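Local coordinates for chitin oligosaccharide binding protein NagB2 (PDB 7EHU) that binds short chitin oligosaccharides such as N,N'-diacetylchitobiose and N,N',N''-triacetylchitotriose, probably passing them on to an ABC transporter, at residues 199-204 / 402-407; 255-260 / 275-280; 283-286 / 290-293. All coordinates share one frame; numbering follows the deposited sequence.

Contact 1: 199-204 / 402-407; sequences AINMLA and QSVQEL
Helices 197-212 and 394-408 of the solute-binding protein fold cross here, with Ile200 and Asn201 of the first set against Val404 of the second. Their local axes lie 9.6 Å apart and run nearly at right angles, 84°. Val404 projects from its helix toward the two residues opposite. Its CG2 methyl meets both of them. Ile200 CG2 packs on Val404 CG2 at 3.6 Å, the two side chains pointing opposite ways and lying alongside. Ile200 CG2 is anti to the backbone N, and this turns the branch to the valine while CG1 carries CD1 off toward Gln405. Ile200 CD1 lies 3.9 Å from Gln405 CG. The crossing joins parts of the chain almost 200 residues apart. Helix 230-244 also borders it, through Phe236 on Val404 and Leu239 on Ala204. The amide of Asn201 comes at an angle to Val404. Asn201 OD1 sits 3.3 Å from Val404 CG2, and Val404 CG1 touches the same Asn201 OD1, also at 3.3 Å. This carbonyl oxygen is buried against two methyl groups and has no polar partner in the model. No hydrogen bond joins the two segments. The extended chain of Gln405 instead carries its amide nitrogen to the backbone oxygens of Gly192 and Ser194, which tie its outer end to the loop before helix 197-212.

Contact 2: 255-260 / 275-280; sequences LKYSEG and GSWATS. With NAG (2-acetamido-2-deoxy-beta-D-glucopyranose), chain B; NAG (2-acetamido-2-deoxy-beta-D-glucopyranose), chain C; NAG (2-acetamido-2-deoxy-beta-D-glucopyranose), chain D.
Trp277 lines the glycan pocket, and Tyr257 beside it holds the indole by a hydrogen bond. Trp277 NE1 donates to Tyr257 OH at 2.8 Å with an angle of 162°. The hydroxyl lies at the indole edge, close to the ring plane. Tyr257 OH is also bonded to Asp274, just before the second segment. A second hydrogen bond goes to the ligand: N2 of NAG (chain B) donates to Trp277 O at 3.1 Å, nearly straight at 170°. Within 255-260, the backbone N of the N-cap residue Lys256 is bonded to Glu259 OE1 at 2.9 Å. Packing engages both faces of the indole. The sugar stacks on one: C4 of NAG (chain C) stands 3.8 Å above the plane, over its centre, as in the sugar-on-tryptophan platforms of carbohydrate-binding proteins. Gly275 CA packs on the opposite face at 3.5 Å, toward the rim. With chi1 at 63°, CG of Trp277 lies between its backbone N and carbonyl carbon, and the ring extends along the trisaccharide. One residue thus offers the sugar an apolar face and a polar backbone acceptor, while Tyr257 takes up the indole N-H and probably fixes the platform's tilt.

Contact 3: 283-286 / 290-293; sequences LDKD and VKDN
Lys291 bends across the backbone of 283-286 and meets Leu283 and Lys285. The second segment starts at Val290, whose backbone N is bonded to Ser288 OG within the same loop. Val290 opens a type I beta turn that ends at Asn293. Lys291 follows, and its CA comes 4.6 Å from the CA of Leu283. Its aliphatic chain does most of the packing. Lys291 CB lies 3.9 Å from Leu283 O, and in return Leu283 CD2 reaches Lys291 O at 4.0 Å. A chi1 of 70° folds CG back over the lysine's own backbone, and the chain is then led along 283-286 to Lys285. The whole arrangement is an irregular surface loop that joins helix 279-283 to strand 294-297. The two lysine chains lie roughly perpendicular, with Lys285 CG 4.0 Å from Lys291 CD. Their ammonium groups end close together, Lys285 NZ and Lys291 NZ being 3.0 Å apart. The two like charges are not hydrogen-bonded to each other, and this crowding would probably lower the pKa of one of them. Asp292 comes next and probably offsets part of this charge. Lys291 NZ forms a salt bridge with Asp292 OD2 at 2.8 Å, meeting it on the syn side, 25° out of the carboxylate plane. An alanine in place of Lys291 would probably leave Asp292 without its salt-bridge mate and uncover the backbone of Leu283 and the chain of Lys285. Asn293 closes the turn, its N bonded to Val290 O at 2.9 Å, and its backbone also pairs with Thr155 at the start of helix 155-160.

How the contacts relate
Contacts 1 and 2 touch directly. Their centres lie about 15 Å apart, and the face of helix 197-212 turned away from contact 1 packs on contact 2. Met202 CE meets Tyr257 CE1 at 3.7 Å, and Ala199 CB meets Tyr257 CD1 at 3.7 Å. Contact 2 belongs to the glycan pocket, with Trp277 and Ser280 among its residues. The side chain of Asn201 in contact 1 is about 7 Å from a bound sugar. Contact 3 follows contact 2 in sequence, the two centres about 14 Å apart, but lies on the surface. Contact 3 does not touch contact 1; their nearest atoms are about 15 Å apart.

Contact 1: 199-204 / 402-407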
loop_
_atom_site.group_PDB
_atom_site.type_symbol
_atom_site.label_atom_id
_atom_site.label_comp_id
_atom_site.label_asym_id
_atom_site.label_seq_id
_atom_site.Cartn_x
_atom_site.Cartn_y
_atom_site.Cartn_z
ATOM N N ALA A 199 -9.291 0.602 -0.288
ATOM C CA ALA A 199 -9.076 0.302 -1.704
ATOM C C ALA A 199 -9.643 1.406 -2.591
ATOM O O ALA A 199 -9.057 1.734 -3.634
ATOM C CB ALA A 199 -9.709 -1.040 -2.040
ATOM N N ILE A 200 -10.786 1.975 -2.202
ATOM C CA ILE A 200 -11.303 3.160 -2.884
ATOM C C ILE A 200 -10.331 4.314 -2.706
ATOM O O ILE A 200 -10.082 5.090 -3.635
ATOM C CB ILE A 200 -12.700 3.527 -2.360
ATOM C CG1 ILE A 200 -13.716 2.405 -2.582
ATOM C CG2 ILE A 200 -13.203 4.808 -3.039
ATOM C CD1 ILE A 200 -14.955 2.525 -1.683
ATOM N N ASN A 201 -9.774 4.448 -1.506
ATOM C CA ASN A 201 -8.864 5.549 -1.235
ATOM C C ASN A 201 -7.585 5.497 -2.054
ATOM O O ASN A 201 -6.947 6.538 -2.229
ATOM C CB ASN A 201 -8.551 5.663 0.256
ATOM C CG ASN A 201 -9.693 6.300 1.043
ATOM O OD1 ASN A 201 -10.543 6.993 0.488
ATOM N ND2 ASN A 201 -9.691 6.082 2.347
ATOM N N MET A 202 -7.184 4.334 -2.563
ATOM C CA MET A 202 -6.034 4.327 -3.473
ATOM C C MET A 202 -6.323 5.221 -4.664
ATOM O O MET A 202 -5.529 6.093 -5.033
ATOM C CB MET A 202 -5.769 2.899 -3.962
ATOM C CG MET A 202 -5.153 1.988 -2.908
ATOM S SD MET A 202 -4.421 0.485 -3.633
ATOM C CE MET A 202 -5.924 -0.483 -3.862
ATOM N N LEU A 203 -7.483 5.017 -5.271
ATOM C CA LEU A 203 -7.881 5.806 -6.422
ATOM C C LEU A 203 -8.163 7.243 -6.033
ATOM O O LEU A 203 -7.747 8.171 -6.731
ATOM C CB LEU A 203 -9.102 5.156 -7.063
ATOM C CG LEU A 203 -9.621 5.816 -8.336
ATOM C CD1 LEU A 203 -8.539 5.911 -9.409
ATOM C CD2 LEU A 203 -10.832 5.053 -8.868
ATOM N N ALA A 204 -8.865 7.440 -4.918
ATOM C CA ALA A 204 -9.168 8.792 -4.469
ATOM C C ALA A 204 -7.897 9.587 -4.229
ATOM O O ALA A 204 -7.825 10.769 -4.585
ATOM C CB ALA A 204 -10.012 8.744 -3.197
ATOM N N GLN A 402 -14.788 5.536 5.433
ATOM C CA GLN A 402 -16.245 5.546 5.550
ATOM C C GLN A 402 -16.866 6.526 4.573
ATOM O O GLN A 402 -17.916 6.244 3.972
ATOM C CB GLN A 402 -16.646 5.986 6.964
ATOM C CG GLN A 402 -16.337 5.026 8.091
ATOM C CD GLN A 402 -16.778 3.603 7.822
ATOM O OE1 GLN A 402 -15.951 2.704 7.693
ATOM N NE2 GLN A 402 -18.091 3.388 7.759
ATOM N N SER A 403 -16.274 7.720 4.469
ATOM C CA SER A 403 -16.851 8.778 3.646
ATOM C C SER A 403 -16.856 8.419 2.170
ATOM O O SER A 403 -17.835 8.710 1.470
ATOM C CB SER A 403 -16.143 10.116 3.884
ATOM O OG SER A 403 -16.180 10.491 5.257
ATOM N N VAL A 404 -15.780 7.797 1.665
ATOM C CA VAL A 404 -15.764 7.470 0.239
ATOM C C VAL A 404 -16.724 6.325 -0.060
ATOM O O VAL A 404 -17.305 6.260 -1.144
ATOM C CB VAL A 404 -14.354 7.195 -0.326
ATOM C CG1 VAL A 404 -13.464 8.442 -0.250
ATOM C CG2 VAL A 404 -13.673 5.970 0.328
ATOM N N GLN A 405 -16.940 5.423 0.895
ATOM C CA GLN A 405 -17.974 4.412 0.715
ATOM C C GLN A 405 -19.346 5.070 0.641
ATOM O O GLN A 405 -20.170 4.719 -0.217
ATOM C CB GLN A 405 -17.899 3.395 1.854
ATOM C CG GLN A 405 -16.717 2.440 1.760
ATOM C CD GLN A 405 -16.596 1.541 2.966
ATOM O OE1 GLN A 405 -16.924 1.929 4.087
ATOM N NE2 GLN A 405 -16.143 0.319 2.746
ATOM N N GLU A 406 -19.593 6.052 1.513
ATOM C CA GLU A 406 -20.841 6.810 1.485
ATOM C C GLU A 406 -20.971 7.615 0.202
ATOM O O GLU A 406 -22.065 7.704 -0.362
ATOM C CB GLU A 406 -20.893 7.726 2.707
ATOM C CG GLU A 406 -21.044 6.958 3.997
ATOM C CD GLU A 406 -20.810 7.794 5.243
ATOM O OE1 GLU A 406 -20.740 7.202 6.333
ATOM O OE2 GLU A 406 -20.656 9.023 5.136
ATOM N N LEU A 407 -19.875 8.219 -0.266
ATOM C CA LEU A 407 -19.900 8.937 -1.536
ATOM C C LEU A 407 -20.319 8.016 -2.676
ATOM O O LEU A 407 -21.191 8.362 -3.483
ATOM C CB LEU A 407 -18.514 9.524 -1.806
ATOM C CG LEU A 407 -18.330 10.316 -3.107
ATOM C CD1 LEU A 407 -19.214 11.533 -3.147
ATOM C CD2 LEU A 407 -16.879 10.732 -3.305
#

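Contact 2: 255-260 / 275-280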
loop_
_atom_site.group_PDB
_atom_site.type_symbol
_atom_site.label_atom_id
_atom_site.label_comp_id
_atom_site.label_asym_id
_atom_site.label_seq_id
_atom_site.Cartn_x
_atom_site.Cartn_y
_atom_site.Cartn_z
ATOM N N LEU A 255 -18.202 -5.856 -2.852
ATOM C CA LEU A 255 -17.050 -6.709 -3.082
ATOM C C LEU A 255 -15.931 -6.345 -2.126
ATOM O O LEU A 255 -15.693 -5.164 -1.863
ATOM C CB LEU A 255 -16.537 -6.512 -4.506
ATOM C CG LEU A 255 -17.498 -6.973 -5.598
ATOM C CD1 LEU A 255 -17.030 -6.418 -6.951
ATOM C CD2 LEU A 255 -17.602 -8.488 -5.668
ATOM N N LYS A 256 -15.228 -7.360 -1.640
ATOM C CA LYS A 256 -14.000 -7.176 -0.880
ATOM C C LYS A 256 -12.861 -6.795 -1.825
ATOM O O LYS A 256 -12.920 -7.039 -3.032
ATOM C CB LYS A 256 -13.636 -8.492 -0.185
ATOM C CG LYS A 256 -14.690 -9.073 0.756
ATOM C CD LYS A 256 -14.132 -10.242 1.592
ATOM C CE LYS A 256 -13.467 -11.342 0.743
ATOM N NZ LYS A 256 -13.642 -12.703 1.344
ATOM N N TYR A 257 -11.802 -6.229 -1.240
ATOM C CA TYR A 257 -10.617 -5.835 -2.003
ATOM C C TYR A 257 -10.176 -6.947 -2.941
ATOM O O TYR A 257 -9.957 -6.714 -4.131
ATOM C CB TYR A 257 -9.486 -5.521 -1.013
ATOM C CG TYR A 257 -8.138 -5.260 -1.611
ATOM C CD1 TYR A 257 -7.957 -4.296 -2.582
ATOM C CD2 TYR A 257 -7.034 -5.966 -1.167
ATOM C CE1 TYR A 257 -6.704 -4.043 -3.108
ATOM C CE2 TYR A 257 -5.782 -5.732 -1.673
ATOM C CZ TYR A 257 -5.617 -4.752 -2.630
ATOM O OH TYR A 257 -4.336 -4.519 -3.082
ATOM N N SER A 258 -10.005 -8.157 -2.405
ATOM C CA SER A 258 -9.482 -9.258 -3.209
ATOM C C SER A 258 -10.462 -9.692 -4.295
ATOM O O SER A 258 -10.044 -10.219 -5.341
ATOM C CB SER A 258 -9.149 -10.435 -2.302
ATOM O OG SER A 258 -10.315 -10.900 -1.634
ATOM N N GLU A 259 -11.759 -9.463 -4.081
ATOM C CA GLU A 259 -12.742 -9.774 -5.112
ATOM C C GLU A 259 -12.687 -8.764 -6.246
ATOM O O GLU A 259 -12.884 -9.136 -7.407
ATOM C CB GLU A 259 -14.130 -9.831 -4.469
ATOM C CG GLU A 259 -14.305 -11.038 -3.520
ATOM C CD GLU A 259 -15.574 -11.000 -2.662
ATOM O OE1 GLU A 259 -16.147 -9.929 -2.464
ATOM O OE2 GLU A 259 -15.970 -12.083 -2.178
ATOM N N GLY A 260 -12.381 -7.496 -5.944
ATOM C CA GLY A 260 -12.100 -6.541 -7.001
ATOM C C GLY A 260 -10.884 -6.936 -7.817
ATOM O O GLY A 260 -10.884 -6.832 -9.044
ATOM N N GLY A 275 -1.773 -1.301 -5.840
ATOM C CA GLY A 275 -0.369 -1.270 -5.548
ATOM C C GLY A 275 0.395 -2.390 -6.210
ATOM O O GLY A 275 -0.162 -3.415 -6.609
ATOM N N SER A 276 1.708 -2.198 -6.300
ATOM C CA SER A 276 2.556 -3.132 -7.036
ATOM C C SER A 276 2.672 -4.468 -6.339
ATOM O O SER A 276 3.098 -5.442 -6.970
ATOM C CB SER A 276 3.897 -2.505 -7.377
ATOM O OG SER A 276 4.483 -1.892 -6.250
ATOM N N TRP A 277 2.246 -4.550 -5.081
ATOM C CA TRP A 277 2.172 -5.822 -4.356
ATOM C C TRP A 277 1.082 -6.743 -4.895
ATOM O O TRP A 277 1.021 -7.904 -4.481
ATOM C CB TRP A 277 1.936 -5.534 -2.847
ATOM C CG TRP A 277 0.613 -4.834 -2.641
ATOM C CD1 TRP A 277 -0.638 -5.389 -2.723
ATOM C CD2 TRP A 277 0.398 -3.434 -2.398
ATOM N NE1 TRP A 277 -1.609 -4.437 -2.565
ATOM C CE2 TRP A 277 -0.996 -3.224 -2.363
ATOM C CE3 TRP A 277 1.253 -2.345 -2.207
ATOM C CZ2 TRP A 277 -1.546 -1.965 -2.161
ATOM C CZ3 TRP A 277 0.705 -1.099 -1.999
ATOM C CH2 TRP A 277 -0.682 -0.918 -1.967
ATOM N N ALA A 278 0.267 -6.262 -5.839
ATOM C CA ALA A 278 -0.770 -7.083 -6.462
ATOM C C ALA A 278 -0.254 -7.876 -7.654
ATOM O O ALA A 278 -0.979 -8.729 -8.171
ATOM C CB ALA A 278 -1.918 -6.183 -6.949
ATOM N N THR A 279 0.973 -7.603 -8.123
ATOM C CA THR A 279 1.437 -8.191 -9.380
ATOM C C THR A 279 1.343 -9.708 -9.383
ATOM O O THR A 279 0.948 -10.305 -10.392
ATOM C CB THR A 279 2.863 -7.735 -9.682
ATOM O OG1 THR A 279 2.833 -6.340 -9.947
ATOM C CG2 THR A 279 3.456 -8.464 -10.891
ATOM N N SER A 280 1.742 -10.355 -8.282
ATOM C CA SER A 280 1.762 -11.815 -8.288
ATOM C C SER A 280 0.373 -12.384 -8.568
ATOM O O SER A 280 0.239 -13.410 -9.242
ATOM C CB SER A 280 2.279 -12.382 -6.966
ATOM O OG SER A 280 1.494 -11.915 -5.884
HETATM C C1 NAG B . 1.825 -10.209 -0.929
HETATM C C2 NAG B . 0.395 -9.643 -0.970
HETATM C C3 NAG B . 0.387 -8.158 -0.625
HETATM C C4 NAG B . 1.273 -7.837 0.574
HETATM C C5 NAG B . 2.610 -8.557 0.485
HETATM C C6 NAG B . 3.464 -8.385 1.716
HETATM C C7 NAG B . -1.183 -10.633 -2.608
HETATM C C8 NAG B . -1.577 -10.669 -4.063
HETATM N N2 NAG B . -0.158 -9.829 -2.303
HETATM O O1 NAG B . 1.812 -11.581 -1.118
HETATM O O3 NAG B . -0.966 -7.761 -0.412
HETATM O O4 NAG B . 1.620 -6.455 0.513
HETATM O O5 NAG B . 2.396 -9.958 0.308
HETATM O O6 NAG B . 2.730 -8.629 2.903
HETATM O O7 NAG B . -1.784 -11.277 -1.746
HETATM C C1 NAG C . 0.949 -5.553 1.379
HETATM C C2 NAG C . 1.760 -4.270 1.325
HETATM C C3 NAG C . 1.024 -3.129 2.020
HETATM C C4 NAG C . -0.423 -3.028 1.559
HETATM C C5 NAG C . -1.074 -4.399 1.684
HETATM C C6 NAG C . -2.500 -4.459 1.199
HETATM C C7 NAG C . 4.210 -4.663 1.302
HETATM C C8 NAG C . 5.415 -4.882 2.159
HETATM N N2 NAG C . 3.057 -4.471 1.958
HETATM O O3 NAG C . 1.741 -1.934 1.750
HETATM O O4 NAG C . -1.132 -2.136 2.415
HETATM O O5 NAG C . -0.332 -5.331 0.888
HETATM O O6 NAG C . -3.063 -5.745 1.439
HETATM O O7 NAG C . 4.285 -4.640 0.077
HETATM C C1 NAG D . -1.545 -0.911 1.879
HETATM C C2 NAG D . -2.412 -0.230 2.910
HETATM C C3 NAG D . -2.747 1.196 2.477
HETATM C C4 NAG D . -1.469 1.965 2.158
HETATM C C5 NAG D . -0.628 1.198 1.143
HETATM C C6 NAG D . 0.708 1.848 0.854
HETATM C C7 NAG D . -3.869 -1.561 4.363
HETATM C C8 NAG D . -5.186 -2.279 4.486
HETATM N N2 NAG D . -3.625 -0.982 3.185
HETATM O O3 NAG D . -3.472 1.820 3.530
HETATM O O4 NAG D . -1.749 3.246 1.601
HETATM O O5 NAG D . -0.379 -0.128 1.638
HETATM O O6 NAG D . 1.506 1.960 2.023
HETATM O O7 NAG D . -3.067 -1.497 5.296
#

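Contact 3: 283-286 / 290-293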
loop_
_atom_site.group_PDB
_atom_site.type_symbol
_atom_site.label_atom_id
_atom_site.label_comp_id
_atom_site.label_asym_id
_atom_site.label_seq_id
_atom_site.Cartn_x
_atom_site.Cartn_y
_atom_site.Cartn_z
ATOM N N LEU A 283 -0.344 -12.153 -12.275
ATOM C CA LEU A 283 0.453 -13.047 -13.110
ATOM C C LEU A 283 0.229 -14.518 -12.794
ATOM O O LEU A 283 0.795 -15.364 -13.477
ATOM C CB LEU A 283 1.937 -12.684 -12.982
ATOM C CG LEU A 283 2.306 -11.283 -13.468
ATOM C CD1 LEU A 283 3.795 -11.077 -13.343
ATOM C CD2 LEU A 283 1.851 -11.031 -14.900
ATOM N N ASP A 284 -0.586 -14.836 -11.797
ATOM C CA ASP A 284 -0.727 -16.207 -11.331
ATOM C C ASP A 284 -1.198 -17.120 -12.453
ATOM O O ASP A 284 -2.293 -16.943 -12.987
ATOM C CB ASP A 284 -1.770 -16.205 -10.217
ATOM C CG ASP A 284 -1.901 -17.542 -9.541
ATOM O OD1 ASP A 284 -1.199 -17.734 -8.524
ATOM O OD2 ASP A 284 -2.662 -18.409 -10.032
ATOM N N LYS A 285 -0.415 -18.152 -12.754
ATOM C CA LYS A 285 -0.770 -19.006 -13.892
ATOM C C LYS A 285 -2.045 -19.800 -13.652
ATOM O O LYS A 285 -2.765 -20.086 -14.611
ATOM C CB LYS A 285 0.408 -19.899 -14.261
ATOM C CG LYS A 285 1.614 -19.055 -14.754
ATOM C CD LYS A 285 2.584 -19.772 -15.718
ATOM C CE LYS A 285 3.504 -18.824 -16.481
ATOM N NZ LYS A 285 2.753 -17.828 -17.248
ATOM N N ASP A 286 -2.350 -20.142 -12.397
ATOM C CA ASP A 286 -3.541 -20.942 -12.116
ATOM C C ASP A 286 -4.831 -20.151 -12.220
ATOM O O ASP A 286 -5.884 -20.737 -12.534
ATOM C CB ASP A 286 -3.470 -21.554 -10.715
ATOM C CG ASP A 286 -2.407 -22.623 -10.585
ATOM O OD1 ASP A 286 -2.041 -23.258 -11.596
ATOM O OD2 ASP A 286 -1.932 -22.833 -9.450
ATOM N N VAL A 290 -5.515 -12.992 -17.553
ATOM C CA VAL A 290 -4.951 -11.813 -18.189
ATOM C C VAL A 290 -3.428 -11.794 -18.149
ATOM O O VAL A 290 -2.827 -10.813 -18.605
ATOM C CB VAL A 290 -5.518 -10.523 -17.548
ATOM C CG1 VAL A 290 -7.051 -10.596 -17.495
ATOM C CG2 VAL A 290 -4.938 -10.266 -16.163
ATOM N N LYS A 291 -2.783 -12.859 -17.655
ATOM C CA LYS A 291 -1.347 -12.831 -17.391
ATOM C C LYS A 291 -0.515 -12.587 -18.647
ATOM O O LYS A 291 0.614 -12.098 -18.525
ATOM C CB LYS A 291 -0.907 -14.140 -16.731
ATOM C CG LYS A 291 -0.947 -15.342 -17.659
ATOM C CD LYS A 291 -0.714 -16.638 -16.898
ATOM C CE LYS A 291 -0.715 -17.868 -17.827
ATOM N NZ LYS A 291 0.301 -17.773 -18.911
ATOM N N ASP A 292 -1.035 -12.894 -19.839
ATOM C CA ASP A 292 -0.319 -12.650 -21.085
ATOM C C ASP A 292 -0.912 -11.490 -21.887
ATOM O O ASP A 292 -0.519 -11.284 -23.045
ATOM C CB ASP A 292 -0.238 -13.912 -21.935
ATOM C CG ASP A 292 0.379 -15.063 -21.190
ATOM O OD1 ASP A 292 1.478 -14.884 -20.636
ATOM O OD2 ASP A 292 -0.213 -16.162 -21.158
ATOM N N ASN A 293 -1.823 -10.721 -21.292
ATOM C CA ASN A 293 -2.493 -9.606 -21.942
ATOM C C ASN A 293 -2.714 -8.473 -20.950
ATOM O O ASN A 293 -3.822 -7.956 -20.797
ATOM C CB ASN A 293 -3.822 -10.034 -22.554
ATOM C CG ASN A 293 -3.648 -10.982 -23.709
ATOM O OD1 ASN A 293 -3.383 -10.551 -24.846
ATOM N ND2 ASN A 293 -3.775 -12.266 -23.447
#